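Local coordinates for siderophore-interacting protein (Aeromonas hydrophila, PDB 6K2L) that binds FAD and probably uses the flavin to reduce ferric siderophores, which would release the iron they carry, at residues T146-I151 with Q177-P182; E156-D161 with A183-R188. The protein carries 1 engineered substitution. All coordinates share one frame; numbering follows the deposited sequence.

Contact 1 (T146-I151 with Q177-P182); sequences TALPAI and QDLSLP. With FAD (flavin-adenine dinucleotide), chain C.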
loop_
_atom_site.group_PDB
_atom_site.type_symbol
_atom_site.label_atom_id
_atom_site.label_comp_id
_atom_site.label_asym_id
_atom_site.label_seq_id
_atom_site.Cartn_x
_atom_site.Cartn_y
_atom_site.Cartn_z
ATOM N N THR A 146 0.795 8.268 18.054
ATOM C CA THR A 146 -0.379 8.537 17.232
ATOM C C THR A 146 -0.041 8.617 15.749
ATOM O O THR A 146 -0.930 8.410 14.914
ATOM C CB THR A 146 -1.057 9.825 17.665
ATOM O OG1 THR A 146 -0.208 10.931 17.370
ATOM C CG2 THR A 146 -1.328 9.805 19.130
ATOM N N ALA A 147 1.224 8.871 15.413
ATOM C CA ALA A 147 1.709 8.955 14.049
ATOM C C ALA A 147 2.445 7.693 13.617
ATOM O O ALA A 147 2.778 7.557 12.443
ATOM C CB ALA A 147 2.636 10.169 13.895
ATOM N N LEU A 148 2.709 6.771 14.532
ATOM C CA LEU A 148 3.408 5.544 14.157
ATOM C C LEU A 148 2.618 4.664 13.188
ATOM O O LEU A 148 3.248 3.989 12.357
ATOM C CB LEU A 148 3.786 4.768 15.424
ATOM C CG LEU A 148 4.682 3.555 15.213
ATOM C CD1 LEU A 148 5.827 3.976 14.316
ATOM C CD2 LEU A 148 5.179 2.921 16.525
ATOM N N PRO A 149 1.294 4.574 13.244
ATOM C CA PRO A 149 0.623 3.749 12.223
ATOM C C PRO A 149 0.769 4.295 10.807
ATOM O O PRO A 149 1.029 3.511 9.882
ATOM C CB PRO A 149 -0.826 3.712 12.722
ATOM C CG PRO A 149 -0.671 3.905 14.231
ATOM C CD PRO A 149 0.396 4.909 14.361
ATOM N N ALA A 150 0.658 5.614 10.629
ATOM C CA ALA A 150 0.885 6.263 9.335
ATOM C C ALA A 150 2.313 6.084 8.841
ATOM O O ALA A 150 2.534 5.744 7.667
ATOM C CB ALA A 150 0.593 7.753 9.438
ATOM N N ILE A 151 3.291 6.361 9.710
ATOM C CA ILE A 151 4.694 6.177 9.353
ATOM C C ILE A 151 5.009 4.706 9.038
ATOM O O ILE A 151 5.789 4.426 8.132
ATOM C CB ILE A 151 5.594 6.744 10.462
ATOM C CG1 ILE A 151 5.382 8.254 10.535
ATOM C CG2 ILE A 151 7.060 6.385 10.191
ATOM C CD1 ILE A 151 6.068 8.919 11.756
ATOM N N GLN A 177 9.468 -0.562 18.815
ATOM C CA GLN A 177 9.150 -1.776 18.098
ATOM C C GLN A 177 9.968 -1.812 16.825
ATOM O O GLN A 177 10.594 -0.829 16.438
ATOM C CB GLN A 177 7.653 -1.868 17.794
ATOM C CG GLN A 177 6.949 -0.539 17.726
ATOM C CD GLN A 177 5.484 -0.667 17.308
ATOM O OE1 GLN A 177 5.170 -1.152 16.208
ATOM N NE2 GLN A 177 4.574 -0.201 18.183
ATOM N N ASP A 178 9.979 -2.966 16.179
ATOM C CA ASP A 178 10.674 -3.073 14.912
ATOM C C ASP A 178 9.840 -2.390 13.844
ATOM O O ASP A 178 8.613 -2.495 13.832
ATOM C CB ASP A 178 10.933 -4.537 14.558
ATOM C CG ASP A 178 11.722 -5.266 15.650
ATOM O OD1 ASP A 178 12.520 -4.601 16.358
ATOM O OD2 ASP A 178 11.556 -6.501 15.799
ATOM N N LEU A 179 10.510 -1.601 13.019
ATOM C CA LEU A 179 9.932 -1.063 11.793
ATOM C C LEU A 179 11.020 -1.323 10.763
ATOM O O LEU A 179 12.032 -0.614 10.763
ATOM C CB LEU A 179 9.641 0.424 11.895
ATOM C CG LEU A 179 8.689 1.096 12.876
ATOM C CD1 LEU A 179 8.330 2.425 12.241
ATOM C CD2 LEU A 179 7.422 0.292 13.223
ATOM N N SER A 180 10.860 -2.347 9.928
ATOM C CA SER A 180 11.877 -2.547 8.908
ATOM C C SER A 180 11.738 -1.437 7.861
ATOM O O SER A 180 10.636 -1.144 7.379
ATOM C CB SER A 180 11.793 -3.944 8.275
ATOM O OG SER A 180 12.877 -4.160 7.363
ATOM N N LEU A 181 12.860 -0.783 7.565
ATOM C CA LEU A 181 12.959 0.388 6.721
ATOM C C LEU A 181 13.960 0.105 5.604
ATOM O O LEU A 181 14.766 -0.824 5.735
ATOM C CB LEU A 181 13.428 1.573 7.563
ATOM C CG LEU A 181 12.535 2.186 8.632
ATOM C CD1 LEU A 181 13.391 3.162 9.391
ATOM C CD2 LEU A 181 11.317 2.914 8.034
ATOM N N PRO A 182 13.954 0.868 4.505
ATOM C CA PRO A 182 15.091 0.826 3.571
ATOM C C PRO A 182 16.384 1.068 4.327
ATOM O O PRO A 182 16.405 1.810 5.315
ATOM C CB PRO A 182 14.798 1.962 2.588
ATOM C CG PRO A 182 13.343 2.221 2.701
ATOM C CD PRO A 182 12.898 1.797 4.076
HETATM P PA FAD C . -9.723 12.870 23.383
HETATM O O1A FAD C . -11.142 12.734 23.835
HETATM O O2A FAD C . -9.508 13.637 22.071
HETATM O O5B FAD C . -8.750 13.635 24.432
HETATM C C5B FAD C . -8.742 13.307 25.837
HETATM C C4B FAD C . -7.448 13.714 26.511
HETATM O O4B FAD C . -6.414 12.742 26.234
HETATM C C3B FAD C . -6.850 15.066 26.126
HETATM O O3B FAD C . -6.229 15.667 27.260
HETATM C C2B FAD C . -5.834 14.691 25.038
HETATM O O2B FAD C . -4.729 15.583 24.910
HETATM C C1B FAD C . -5.333 13.340 25.537
HETATM N N9A FAD C . -4.981 12.438 24.468
HETATM C C8A FAD C . -5.659 12.253 23.290
HETATM N N7A FAD C . -5.135 11.337 22.509
HETATM C C5A FAD C . -4.043 10.880 23.235
HETATM C C6A FAD C . -3.070 9.901 22.963
HETATM N N6A FAD C . -3.065 9.157 21.855
HETATM N N1A FAD C . -2.104 9.697 23.895
HETATM C C2A FAD C . -2.123 10.433 25.010
HETATM N N3A FAD C . -2.999 11.376 25.379
HETATM C C4A FAD C . -3.940 11.548 24.445
HETATM N N1 FAD C . -4.390 8.582 16.944
HETATM C C2 FAD C . -4.189 7.235 17.048
HETATM O O2 FAD C . -4.155 6.663 18.140
HETATM N N3 FAD C . -4.003 6.474 15.905
HETATM C C4 FAD C . -3.998 6.940 14.613
HETATM O O4 FAD C . -3.829 6.161 13.674
HETATM C C4X FAD C . -4.226 8.371 14.507
HETATM N N5 FAD C . -4.248 8.913 13.294
HETATM C C5X FAD C . -4.455 10.266 13.201
HETATM C C6 FAD C . -4.457 10.852 11.942
HETATM C C7 FAD C . -4.638 12.224 11.787
HETATM C C7M FAD C . -4.656 12.812 10.398
HETATM C C8 FAD C . -4.857 13.026 12.923
HETATM C C8M FAD C . -5.103 14.510 12.797
HETATM C C9 FAD C . -4.872 12.438 14.184
HETATM C C9A FAD C . -4.664 11.074 14.333
HETATM N N10 FAD C . -4.634 10.465 15.605
HETATM C C10 FAD C . -4.404 9.110 15.731
HETATM C "C1'" FAD C . -4.812 11.276 16.824
HETATM C "C2'" FAD C . -6.144 11.054 17.543
HETATM O "O2'" FAD C . -7.239 11.620 16.816
HETATM C "C3'" FAD C . -6.056 11.699 18.929
HETATM O "O3'" FAD C . -5.204 10.898 19.744
HETATM C "C4'" FAD C . -7.399 11.879 19.635
HETATM O "O4'" FAD C . -7.279 12.950 20.575
HETATM C "C5'" FAD C . -7.846 10.599 20.308
HETATM O "O5'" FAD C . -9.185 10.770 20.808
HETATM P P FAD C . -9.598 10.268 22.246
HETATM O O1P FAD C . -11.132 10.264 22.259
HETATM O O2P FAD C . -8.969 8.995 22.595
HETATM O O3P FAD C . -9.069 11.430 23.208
#
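Leu148 carries this contact with a fork: one methyl branch meets Leu179 and the other meets the amide of Gln177. Its CD1 lies 3.6 Å from Leu179 CD1, and the two leucines slant across one another, with Leu179 CD2 a little farther off. The side chains of Leu148 and Gln177 approach from opposite directions, and Leu148 CD2 sits 3.6 Å from Gln177 NE2 and 3.7 Å from Gln177 CD, a van der Waals contact of a methyl with a primary amide. With CG of Leu148 opposite the backbone N (chi1 -172°), the fork leaves the first turn of helix 148-155 on the side where residues 177-182 pass. Gln177 runs extended beyond CG, which brings its amide to that fork. No hydrogen bond crosses between the segments; the direct contacts are van der Waals. Trp189 of strand 185-191 touches both Leu148 and Gln177, while Leu187 backs Leu179. At the turn into the helix, Thr146 CB is 3.6 Å from N1 of the FAD flavin, and in the first turn Pro149 CG approaches its O4 at 3.9 Å. The OG1 of Thr146 is hydrogen-bonded to Asp144 OD1. This is a strand-turn-helix, as in the NAD-binding domains of the ferredoxin-reductase family, with the start of the helix between the flavin and the loop 177-182.

Contact 2 (E156-D161 with A183-R188); sequences EVMPAD and AGVTLR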
loop_
_atom_site.group_PDB
_atom_site.type_symbol
_atom_site.label_atom_id
_atom_site.label_comp_id
_atom_site.label_asym_id
_atom_site.label_seq_id
_atom_site.Cartn_x
_atom_site.Cartn_y
_atom_site.Cartn_z
ATOM N N GLU A 156 6.396 0.866 4.765
ATOM C CA GLU A 156 6.479 -0.398 4.031
ATOM C C GLU A 156 6.183 -0.270 2.524
ATOM O O GLU A 156 6.174 -1.295 1.824
ATOM C CB GLU A 156 5.594 -1.463 4.677
ATOM C CG GLU A 156 4.142 -1.140 4.789
ATOM C CD GLU A 156 3.459 -1.910 5.940
ATOM O OE1 GLU A 156 4.161 -2.554 6.771
ATOM O OE2 GLU A 156 2.206 -1.869 6.006
ATOM N N VAL A 157 5.995 0.926 1.970
ATOM C CA VAL A 157 5.918 1.041 0.518
ATOM C C VAL A 157 6.954 2.030 -0.027
ATOM O O VAL A 157 6.813 2.530 -1.138
ATOM C CB VAL A 157 4.497 1.416 0.068
ATOM C CG1 VAL A 157 3.497 0.435 0.622
ATOM C CG2 VAL A 157 4.179 2.818 0.497
ATOM N N MET A 158 7.979 2.342 0.761
ATOM C CA MET A 158 9.119 3.133 0.308
ATOM C C MET A 158 10.063 2.273 -0.538
ATOM O O MET A 158 10.304 1.107 -0.211
ATOM C CB MET A 158 9.905 3.696 1.499
ATOM C CG MET A 158 9.285 4.842 2.278
ATOM S SD MET A 158 10.472 5.646 3.387
ATOM C CE MET A 158 10.815 4.355 4.476
ATOM N N PRO A 159 10.630 2.834 -1.611
ATOM C CA PRO A 159 11.586 2.070 -2.427
ATOM C C PRO A 159 12.846 1.750 -1.647
ATOM O O PRO A 159 13.251 2.481 -0.745
ATOM C CB PRO A 159 11.900 3.013 -3.591
ATOM C CG PRO A 159 10.739 3.945 -3.633
ATOM C CD PRO A 159 10.329 4.145 -2.205
ATOM N N ALA A 160 13.490 0.657 -2.049
ATOM C CA ALA A 160 14.630 0.140 -1.306
ATOM C C ALA A 160 15.797 1.115 -1.267
ATOM O O ALA A 160 16.614 1.054 -0.340
ATOM C CB ALA A 160 15.055 -1.194 -1.907
ATOM N N ASP A 161 15.882 2.038 -2.232
ATOM C CA ASP A 161 16.942 3.045 -2.243
ATOM C C ASP A 161 16.526 4.396 -1.637
ATOM O O ASP A 161 17.313 5.353 -1.697
ATOM C CB ASP A 161 17.449 3.272 -3.671
ATOM C CG ASP A 161 16.334 3.676 -4.629
ATOM O OD1 ASP A 161 15.141 3.531 -4.257
ATOM O OD2 ASP A 161 16.648 4.117 -5.763
ATOM N N ALA A 183 17.465 0.420 3.872
ATOM C CA ALA A 183 18.729 0.509 4.596
ATOM C C ALA A 183 19.185 1.954 4.745
ATOM O O ALA A 183 19.806 2.317 5.750
ATOM C CB ALA A 183 19.811 -0.311 3.890
ATOM N N GLY A 184 18.879 2.800 3.757
ATOM C CA GLY A 184 19.267 4.196 3.815
ATOM C C GLY A 184 18.421 5.100 4.681
ATOM O O GLY A 184 18.677 6.307 4.712
ATOM N N VAL A 185 17.413 4.587 5.385
ATOM C CA VAL A 185 16.597 5.414 6.268
ATOM C C VAL A 185 16.985 5.126 7.715
ATOM O O VAL A 185 16.819 4.007 8.220
ATOM C CB VAL A 185 15.095 5.199 6.032
ATOM C CG1 VAL A 185 14.278 5.880 7.127
ATOM C CG2 VAL A 185 14.682 5.725 4.660
ATOM N N THR A 186 17.521 6.142 8.370
ATOM C CA THR A 186 17.775 6.137 9.804
ATOM C C THR A 186 16.480 6.009 10.615
ATOM O O THR A 186 15.460 6.617 10.277
ATOM C CB THR A 186 18.477 7.454 10.150
ATOM O OG1 THR A 186 19.881 7.351 9.839
ATOM C CG2 THR A 186 18.243 7.845 11.586
ATOM N N LEU A 187 16.520 5.252 11.711
ATOM C CA LEU A 187 15.418 5.235 12.672
ATOM C C LEU A 187 15.960 5.437 14.080
ATOM O O LEU A 187 16.836 4.686 14.512
ATOM C CB LEU A 187 14.639 3.927 12.601
ATOM C CG LEU A 187 13.477 3.778 13.584
ATOM C CD1 LEU A 187 12.526 4.993 13.553
ATOM C CD2 LEU A 187 12.726 2.502 13.219
ATOM N N ARG A 188 15.425 6.426 14.809
ATOM C CA ARG A 188 15.923 6.784 16.140
ATOM C C ARG A 188 14.759 6.998 17.115
ATOM O O ARG A 188 13.904 7.868 16.914
ATOM C CB ARG A 188 16.821 8.027 16.053
ATOM C CG ARG A 188 17.483 8.447 17.364
ATOM C CD ARG A 188 18.673 7.561 17.735
ATOM N NE ARG A 188 19.757 7.574 16.741
ATOM C CZ ARG A 188 20.802 8.401 16.777
ATOM N NH1 ARG A 188 20.923 9.304 17.761
ATOM N NH2 ARG A 188 21.728 8.322 15.824
HETATM O O HOH W 1 18.022 2.928 0.942
#
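Met158 reaches with its terminal methyl toward Val185, the two side chains meeting tip to tip, with CE 4.1 Å from Val185 CG2. This loose apolar touch lies at the edge of a parallel alpha-beta sheet of Rossmann-like build: residues 156-161 lead from helix 148-155 into strand 163-170, and residues 183-188 enter the outermost strand, 185-191. Strand 163-170 lies between strands 138-144 and 185-191 in the sheet. Met158 also touches Tyr139 and Met141 of strand 138-144, and so lies over the sheet. A bend at chi3 (-64°) turns CE out of the line of the preceding chain, and that atom makes the contact. On the valine, with CG1 opposite the backbone N (chi1 170°), it is the other branch, CG2, that faces the methionine. Both residues are buried. Leu133 packs on Met158 as well, whereas Ile166 of the neighbouring strand packs on Val185.

Where residues 156-161 end and residues 183-188 begin, the character changes. Ala160 and Ala183 are exposed, and their CA atoms, 7.2 Å apart, mark the nearest approach of the two backbones by that measure. Ala160 O stands 4.3 Å from Ala183 N, too far for a hydrogen bond, and no direct hydrogen bond crosses between the segments. Gly184 is also backbone-bonded to Gly164 of the neighbouring strand. A water makes the link between the segments instead: it donates a hydrogen bond to Ala160 O at 2.7 Å and accepts one from Gly184 N at 2.9 Å, a single molecule bridging the two backbones.

How the contacts relate
Contact 1 sets helix 148-155 against the connection between strands 163-170 and 185-191; contact 2 sets the loop after that helix against the beginning of strand 185-191, and their segments alternate along the chain. Both are partly buried. Contact 1 sits nearer the chain's centre and meets through side chains, with the flavin beside its helix start; contact 2, about 10 Å away between centres, includes exposed Ala160 and Ala183 and adds a bridging water to one buried methyl contact. Pro182 stitches them together: its CD is 3.3 Å from Met158 CE, its CB 3.6 Å from Ala160 O. Likewise Leu181 CD1 packs 3.5 Å from Leu187 CB, carrying the apolar layer from loop to edge strand.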